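Local structure of arginine kinase (Anthopleura japonica, 4RF6) at residues D119-A123 / N124-R128; G243-I246 / G247-F250; L358-L361 / E362-A365; G406-L409 / Y410-I413. The protein catalyses phosphate transfer from ATP to L-arginine, giving N(omega)-phospho-L-arginine and ADP, in a chain that carries two tandem arginine kinase repeats. All coordinates share one frame; numbering follows the deposited sequence.

Contacts 1, 2 and 3 lie in the first repeat, whereas contact 4 lies in the second. Five of the eight touching residues in contact 4 are buried; the other three contacts are partly buried. Contacts 2 and 4 are both helix starts capped by a side chain, and contact 3 is mid-helix, with a surface salt bridge. Contact 1 is a turn held by one carboxylate, and it touches each of the others: D119 and R128 bond to contact 2, Y126 packs on contact 3, and R125 pairs with D411 of contact 4, bridging the two repeats. Contacts 3 and 4 do not meet, their centres being about 17 Å apart.

Contact 1: residues D119-A123 / N124-R128; sequences DLDPA and NRYIR
The carboxylate of D121 lies against the backbone of R125, Y126 and I127 and takes a hydrogen bond from each. OD1 of D121 accepts from R125 N at 2.9 Å through its syn lone pair. OD2 of D121 has two donors: I127 N, 2.8 Å away and nearly in line with the C-O bond, and Y126 N, also at 2.8 Å but 26° out of the carboxylate plane. With CG trans to the backbone N (chi1 -176°), the acid is directed into this row of N-H groups, and the three bonds fix its rotation. The main chain closes the turn with N124 N bonded to D121 O at 3.0 Å. Water 1 lies within bonding distance of D121 O and I127 O and probably links them, though more acceptors than protons surround it. On the apolar side, L120 CD1 meets I127 CD1 at 4.0 Å, and L120 continues onto Y352. R125 sends its extended chain past the CB of A123, and its guanidinium pairs with D411. D121 to N124 is a type I beta turn whose last residue has left-handed helical backbone angles; the D121 carboxylate fastens the residues beyond it, leading into strand 127-136 of the first repeat's antiparallel sheet.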
# COMPACT_ATOMS: atom_id res chain seq x y z
N ASP A 119 1.97 -18.08 -0.39
CA ASP A 119 2.00 -16.70 0.12
C ASP A 119 2.48 -16.60 1.58
O ASP A 119 1.85 -17.15 2.49
CB ASP A 119 0.62 -16.05 -0.04
CG ASP A 119 0.68 -14.53 0.08
OD1 ASP A 119 1.80 -13.96 0.02
OD2 ASP A 119 -0.39 -13.91 0.21
N LEU A 120 3.60 -15.91 1.78
CA LEU A 120 4.27 -15.86 3.09
C LEU A 120 3.46 -15.17 4.18
O LEU A 120 3.43 -15.64 5.32
CB LEU A 120 5.63 -15.15 2.96
CG LEU A 120 6.74 -15.94 2.29
CD1 LEU A 120 8.00 -15.09 2.10
CD2 LEU A 120 7.05 -17.18 3.09
N ASP A 121 2.82 -14.06 3.84
CA ASP A 121 2.29 -13.15 4.84
C ASP A 121 1.02 -12.44 4.36
O ASP A 121 1.03 -11.23 4.15
CB ASP A 121 3.39 -12.14 5.18
CG ASP A 121 3.00 -11.19 6.29
OD1 ASP A 121 2.16 -11.56 7.14
OD2 ASP A 121 3.56 -10.07 6.29
N PRO A 122 -0.08 -13.19 4.19
CA PRO A 122 -1.33 -12.61 3.69
C PRO A 122 -1.91 -11.62 4.68
O PRO A 122 -2.63 -10.70 4.28
CB PRO A 122 -2.28 -13.82 3.60
CG PRO A 122 -1.40 -15.02 3.64
CD PRO A 122 -0.22 -14.63 4.47
N ALA A 123 -1.62 -11.82 5.96
CA ALA A 123 -2.14 -10.95 7.02
C ALA A 123 -1.33 -9.66 7.11
O ALA A 123 -1.67 -8.76 7.88
CB ALA A 123 -2.15 -11.67 8.35
N ASN A 124 -0.24 -9.60 6.34
CA ASN A 124 0.61 -8.42 6.26
C ASN A 124 1.18 -7.99 7.61
O ASN A 124 1.26 -6.80 7.91
CB ASN A 124 -0.16 -7.26 5.59
CG ASN A 124 -0.75 -7.66 4.25
OD1 ASN A 124 -0.02 -7.98 3.31
ND2 ASN A 124 -2.08 -7.63 4.15
N ARG A 125 1.59 -8.98 8.41
CA ARG A 125 2.16 -8.73 9.72
C ARG A 125 3.61 -8.25 9.64
O ARG A 125 4.12 -7.63 10.58
CB ARG A 125 2.11 -10.00 10.58
CG ARG A 125 0.71 -10.52 10.90
CD ARG A 125 0.78 -11.85 11.65
NE ARG A 125 -0.53 -12.34 12.06
CZ ARG A 125 -1.09 -12.06 13.24
NH1 ARG A 125 -0.45 -11.30 14.12
NH2 ARG A 125 -2.28 -12.55 13.53
N TYR A 126 4.27 -8.53 8.51
CA TYR A 126 5.69 -8.22 8.37
C TYR A 126 6.05 -7.59 7.02
O TYR A 126 6.71 -6.55 6.98
CB TYR A 126 6.53 -9.49 8.58
CG TYR A 126 6.25 -10.15 9.90
CD1 TYR A 126 6.79 -9.64 11.08
CD2 TYR A 126 5.43 -11.27 9.99
CE1 TYR A 126 6.52 -10.22 12.30
CE2 TYR A 126 5.16 -11.86 11.20
CZ TYR A 126 5.71 -11.34 12.35
OH TYR A 126 5.45 -11.92 13.57
N ILE A 127 5.63 -8.23 5.94
CA ILE A 127 5.99 -7.82 4.60
C ILE A 127 5.04 -6.74 4.10
O ILE A 127 3.82 -6.83 4.29
CB ILE A 127 6.02 -9.04 3.64
CG1 ILE A 127 7.06 -10.06 4.11
CG2 ILE A 127 6.30 -8.60 2.21
CD1 ILE A 127 7.03 -11.38 3.33
N ARG A 128 5.59 -5.69 3.48
CA ARG A 128 4.78 -4.55 3.08
C ARG A 128 4.56 -4.49 1.57
O ARG A 128 3.50 -4.07 1.11
CB ARG A 128 5.41 -3.25 3.59
CG ARG A 128 5.33 -3.12 5.11
CD ARG A 128 5.98 -1.85 5.61
NE ARG A 128 5.73 -1.67 7.04
CZ ARG A 128 5.86 -0.51 7.69
NH1 ARG A 128 6.24 0.58 7.03
NH2 ARG A 128 5.60 -0.45 8.98
O HOH W 1 2.64 -9.26 3.37

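Contact 2: residues G243-I246 / G247-F250; sequences GSDI and GSVF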
# COMPACT_ATOMS: atom_id res chain seq x y z
N GLY A 243 1.97 -6.13 -0.15
CA GLY A 243 1.87 -7.47 0.41
C GLY A 243 3.05 -8.36 0.06
O GLY A 243 4.11 -7.87 -0.35
N SER A 244 2.86 -9.67 0.21
CA SER A 244 3.97 -10.61 0.21
C SER A 244 3.98 -11.61 -0.96
O SER A 244 4.90 -12.41 -1.08
CB SER A 244 3.93 -11.41 1.51
OG SER A 244 2.66 -12.03 1.67
N ASP A 245 2.94 -11.58 -1.79
CA ASP A 245 2.72 -12.66 -2.75
C ASP A 245 3.68 -12.63 -3.95
O ASP A 245 3.27 -12.38 -5.08
CB ASP A 245 1.26 -12.65 -3.22
CG ASP A 245 0.81 -13.98 -3.77
OD1 ASP A 245 1.67 -14.84 -4.07
OD2 ASP A 245 -0.42 -14.16 -3.92
N ILE A 246 4.96 -12.91 -3.70
CA ILE A 246 5.96 -12.88 -4.76
C ILE A 246 5.67 -13.92 -5.85
O ILE A 246 6.06 -13.74 -7.01
CB ILE A 246 7.40 -13.04 -4.20
CG1 ILE A 246 8.44 -12.79 -5.29
CG2 ILE A 246 7.60 -14.41 -3.57
CD1 ILE A 246 9.88 -12.79 -4.80
N GLY A 247 4.97 -15.00 -5.48
CA GLY A 247 4.57 -16.00 -6.45
C GLY A 247 3.66 -15.42 -7.52
O GLY A 247 3.89 -15.60 -8.73
N SER A 248 2.64 -14.69 -7.08
CA SER A 248 1.71 -14.04 -8.01
C SER A 248 2.39 -12.94 -8.83
O SER A 248 2.08 -12.76 -10.01
CB SER A 248 0.52 -13.48 -7.24
OG SER A 248 -0.26 -12.63 -8.06
N VAL A 249 3.30 -12.20 -8.20
CA VAL A 249 4.03 -11.13 -8.87
C VAL A 249 4.90 -11.68 -10.01
O VAL A 249 4.95 -11.10 -11.10
CB VAL A 249 4.92 -10.35 -7.88
CG1 VAL A 249 5.90 -9.44 -8.63
CG2 VAL A 249 4.08 -9.54 -6.91
N PHE A 250 5.59 -12.78 -9.74
CA PHE A 250 6.47 -13.39 -10.73
C PHE A 250 5.67 -14.06 -11.84
O PHE A 250 6.08 -14.06 -13.00
CB PHE A 250 7.40 -14.41 -10.06
CG PHE A 250 8.48 -14.92 -10.98
CD1 PHE A 250 9.32 -14.04 -11.65
CD2 PHE A 250 8.67 -16.29 -11.15
CE1 PHE A 250 10.32 -14.51 -12.50
CE2 PHE A 250 9.66 -16.77 -11.99
CZ PHE A 250 10.49 -15.88 -12.67
O HOH W 2 3.97 -16.16 -3.07
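D245 meets the first turn of the helix through its carboxylate, OD1 accepting from S248 N at 3.2 Å with a fairly straight N-H...O angle of 161°. The donor approaches from above the carboxylate plane, 66° out of it, while the other oxygen, D245 OD2, rests 3.5 Å from S248 CB. Turning CG away from the backbone N (chi1 -158°) swings the acid over the helix end. Water 2 completes this shell: it donates to D245 OD1 at 2.8 Å and accepts from G247 N at 2.9 Å, so D245 also serves a second N-H of the first turn, through the water. Regular helical bonds take over from here, V249 N to D245 O at 3.1 Å and F250 N to I246 O at 2.9 Å.

The next shell sets the position of the cap. D245 is the centre of an inverse gamma turn, I246 N bonding to S244 O at 2.7 Å, and S244 OG is itself held by D119 OD1 and D121 N. I246 points away from the helix it begins and packs on T130 and I132 of strand 127-136 and on V348, M351 and Y352 of helix 344-370. An N-cap acid placed at the positive end of helix 246-264 should be stabilised electrostatically, which would probably favour its ionised form and polarise the bridging water.

Contact 3: residues L358-L361 / E362-A365; sequences LMEL and EKEA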
# COMPACT_ATOMS: atom_id res chain seq x y z
N LEU A 358 14.22 -14.95 7.26
CA LEU A 358 14.25 -13.68 7.99
C LEU A 358 12.94 -13.43 8.73
O LEU A 358 12.94 -12.91 9.85
CB LEU A 358 14.55 -12.51 7.06
CG LEU A 358 15.92 -12.44 6.38
CD1 LEU A 358 15.97 -11.35 5.33
CD2 LEU A 358 17.02 -12.21 7.41
N MET A 359 11.83 -13.79 8.10
CA MET A 359 10.52 -13.61 8.73
C MET A 359 10.34 -14.55 9.93
O MET A 359 9.85 -14.13 10.98
CB MET A 359 9.38 -13.79 7.71
CG MET A 359 8.01 -13.42 8.26
SD MET A 359 6.71 -13.39 7.01
CE MET A 359 6.37 -15.15 6.83
N GLU A 360 10.76 -15.80 9.78
CA GLU A 360 10.66 -16.77 10.87
C GLU A 360 11.50 -16.37 12.08
O GLU A 360 11.16 -16.68 13.22
CB GLU A 360 11.03 -18.17 10.38
CG GLU A 360 9.97 -18.81 9.49
CD GLU A 360 8.68 -19.13 10.24
OE1 GLU A 360 8.76 -19.40 11.46
OE2 GLU A 360 7.60 -19.10 9.62
N LEU A 361 12.60 -15.66 11.82
CA LEU A 361 13.43 -15.09 12.88
C LEU A 361 12.66 -14.01 13.65
O LEU A 361 12.66 -14.01 14.89
CB LEU A 361 14.71 -14.47 12.31
CG LEU A 361 15.92 -15.34 11.99
CD1 LEU A 361 17.13 -14.45 11.74
CD2 LEU A 361 16.21 -16.33 13.12
N GLU A 362 12.03 -13.10 12.92
CA GLU A 362 11.21 -12.05 13.53
C GLU A 362 10.08 -12.68 14.35
O GLU A 362 9.78 -12.24 15.46
CB GLU A 362 10.65 -11.12 12.46
CG GLU A 362 9.95 -9.87 13.00
CD GLU A 362 10.91 -8.89 13.64
OE1 GLU A 362 12.12 -8.98 13.34
OE2 GLU A 362 10.46 -8.04 14.44
N LYS A 363 9.46 -13.72 13.79
CA LYS A 363 8.34 -14.39 14.46
C LYS A 363 8.75 -15.10 15.75
O LYS A 363 8.00 -15.10 16.74
CB LYS A 363 7.65 -15.36 13.50
CG LYS A 363 6.79 -14.69 12.44
CD LYS A 363 6.53 -15.60 11.24
CE LYS A 363 5.73 -16.83 11.63
NZ LYS A 363 5.37 -17.65 10.43
N GLU A 364 9.93 -15.72 15.73
CA GLU A 364 10.47 -16.40 16.91
C GLU A 364 10.67 -15.39 18.02
O GLU A 364 10.33 -15.63 19.18
CB GLU A 364 11.82 -17.05 16.60
CG GLU A 364 11.77 -18.38 15.86
CD GLU A 364 13.16 -18.93 15.60
OE1 GLU A 364 14.10 -18.50 16.30
OE2 GLU A 364 13.32 -19.78 14.70
N ALA A 365 11.24 -14.24 17.66
CA ALA A 365 11.52 -13.18 18.62
C ALA A 365 10.24 -12.65 19.24
O ALA A 365 10.18 -12.38 20.44
CB ALA A 365 12.29 -12.07 17.95
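K363 lies over the preceding turn of the helix, its CD 4.0 Å from M359 CG and its CG 3.4 Å from M359 O; the aliphatic part of the lysine crosses the methionine, touching it at one point, before bending toward E360. K363 thus marks a boundary, with CG and CD on the packed side and NZ on the open one. The tight part belongs to the buried L358, M359 and E362. M359 presses on Y126, as K363 does, and L358 packs against F303, I306 and L307 of helix 303-310. The acid of E362 is satisfied elsewhere: OE2 bonds to H296 ND1 and OE1 to A297 N, so this carboxylate ties the helix to the short helix 295-298. L361 and A365, partly exposed, extend the packing at its margin, L361 on I306 and A297, A365 on H296. Beneath the side chains runs a regular backbone ladder, from E362 N to L358 O at 3.2 Å through A365 N to L361 O at 3.1 Å.

The looser side carries the charges. E360 folds back at chi2 (-68°) and K363 bends at chi3 (64°), which brings E360 OE2 and K363 NZ together in a salt bridge of 2.8 Å. The ammonium sits above the carboxylate plane, 41° out of it. E364, exposed and extended beyond CG, lays its CG 3.2 Å from E360 O; its acid takes no part in the bridge. Apolar residues on one side and an i to i+3 glutamate-lysine pair on the other mark an amphipathic alpha helix, here the long helix 344-370 of the first repeat.

Contact 4: residues G406-L409 / Y410-I413; sequences GISL and YDCI
The carboxylate of D411 is met from above its plane by S408 N, which bonds to OD2 of D411 at 2.9 Å with an almost linear N-H...O angle of 174°. S408 OG lies 3.3 Å from CG of the same acid. Salt bridges engage both oxygens of D411, OD1 with R370 and OD2 with R125, so the carboxylate that holds the N-cap residue's N-H also receives an arginine from the first repeat. The second flat group, the ring of Y410, has I413 CD1 over the centre of one face, 4.2 Å above the plane; the tyrosine also touches F395 and P374.

The reciprocal bond runs from D411 N to S408 OG at 3.0 Å, with OG brought into place by a chi1 of 72°, between the backbone N and the carbonyl carbon. With each side chain accepting from the other residue's N-H, S408 and D411 form a capping box at the start of helix 409-418. I407, the residue before the N-cap, adds the apolar contact of a hydrophobic staple: its CG2 lies 3.9 Å from C412 SG and 3.8 Å from D411 CB. C412 N bonds to S408 O, and I413 N to L409 O follows at 3.0 Å. Beside it L409 CD1 meets I413 CG2 at 4.1 Å, and both residues pack on L440 of helix 438-448, while I407 and C412 reach C433.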
# COMPACT_ATOMS: atom_id res chain seq x y z
N GLY A 406 -6.54 -16.77 12.46
CA GLY A 406 -5.19 -16.64 12.99
C GLY A 406 -4.99 -15.57 14.05
O GLY A 406 -3.84 -15.21 14.37
N ILE A 407 -6.08 -15.06 14.62
CA ILE A 407 -5.99 -13.99 15.61
C ILE A 407 -5.71 -14.54 17.01
O ILE A 407 -6.43 -15.42 17.49
CB ILE A 407 -7.28 -13.13 15.64
CG1 ILE A 407 -7.72 -12.75 14.23
CG2 ILE A 407 -7.05 -11.87 16.47
CD1 ILE A 407 -6.69 -11.91 13.46
N SER A 408 -4.67 -14.03 17.66
CA SER A 408 -4.37 -14.44 19.03
C SER A 408 -4.91 -13.44 20.05
O SER A 408 -5.35 -12.34 19.68
CB SER A 408 -2.87 -14.60 19.24
OG SER A 408 -2.23 -13.34 19.27
N LEU A 409 -4.88 -13.82 21.32
CA LEU A 409 -5.23 -12.89 22.39
C LEU A 409 -4.30 -11.68 22.35
O LEU A 409 -4.74 -10.54 22.53
CB LEU A 409 -5.11 -13.56 23.76
CG LEU A 409 -5.39 -12.65 24.94
CD1 LEU A 409 -6.87 -12.31 25.00
CD2 LEU A 409 -4.94 -13.27 26.26
N TYR A 410 -3.02 -11.94 22.13
CA TYR A 410 -2.04 -10.85 22.15
C TYR A 410 -2.28 -9.89 20.99
O TYR A 410 -2.07 -8.68 21.15
CB TYR A 410 -0.60 -11.38 22.13
CG TYR A 410 0.31 -10.57 23.03
CD1 TYR A 410 0.54 -9.22 22.80
CD2 TYR A 410 0.94 -11.16 24.12
CE1 TYR A 410 1.36 -8.47 23.62
CE2 TYR A 410 1.77 -10.43 24.95
CZ TYR A 410 1.98 -9.09 24.70
OH TYR A 410 2.80 -8.36 25.52
N ASP A 411 -2.71 -10.41 19.84
CA ASP A 411 -3.15 -9.55 18.75
C ASP A 411 -4.22 -8.57 19.26
O ASP A 411 -4.15 -7.37 18.99
CB ASP A 411 -3.74 -10.37 17.59
CG ASP A 411 -2.68 -11.12 16.81
OD1 ASP A 411 -1.53 -10.66 16.79
OD2 ASP A 411 -3.01 -12.17 16.21
N CYS A 412 -5.19 -9.10 20.00
CA CYS A 412 -6.32 -8.30 20.46
C CYS A 412 -5.93 -7.24 21.48
O CYS A 412 -6.49 -6.14 21.49
CB CYS A 412 -7.40 -9.20 21.06
SG CYS A 412 -8.23 -10.23 19.84
N ILE A 413 -4.96 -7.56 22.34
CA ILE A 413 -4.61 -6.66 23.43
C ILE A 413 -3.42 -5.76 23.10
O ILE A 413 -3.08 -4.85 23.87
CB ILE A 413 -4.31 -7.44 24.72
CG1 ILE A 413 -2.94 -8.13 24.61
CG2 ILE A 413 -5.41 -8.47 24.99
CD1 ILE A 413 -2.47 -8.77 25.90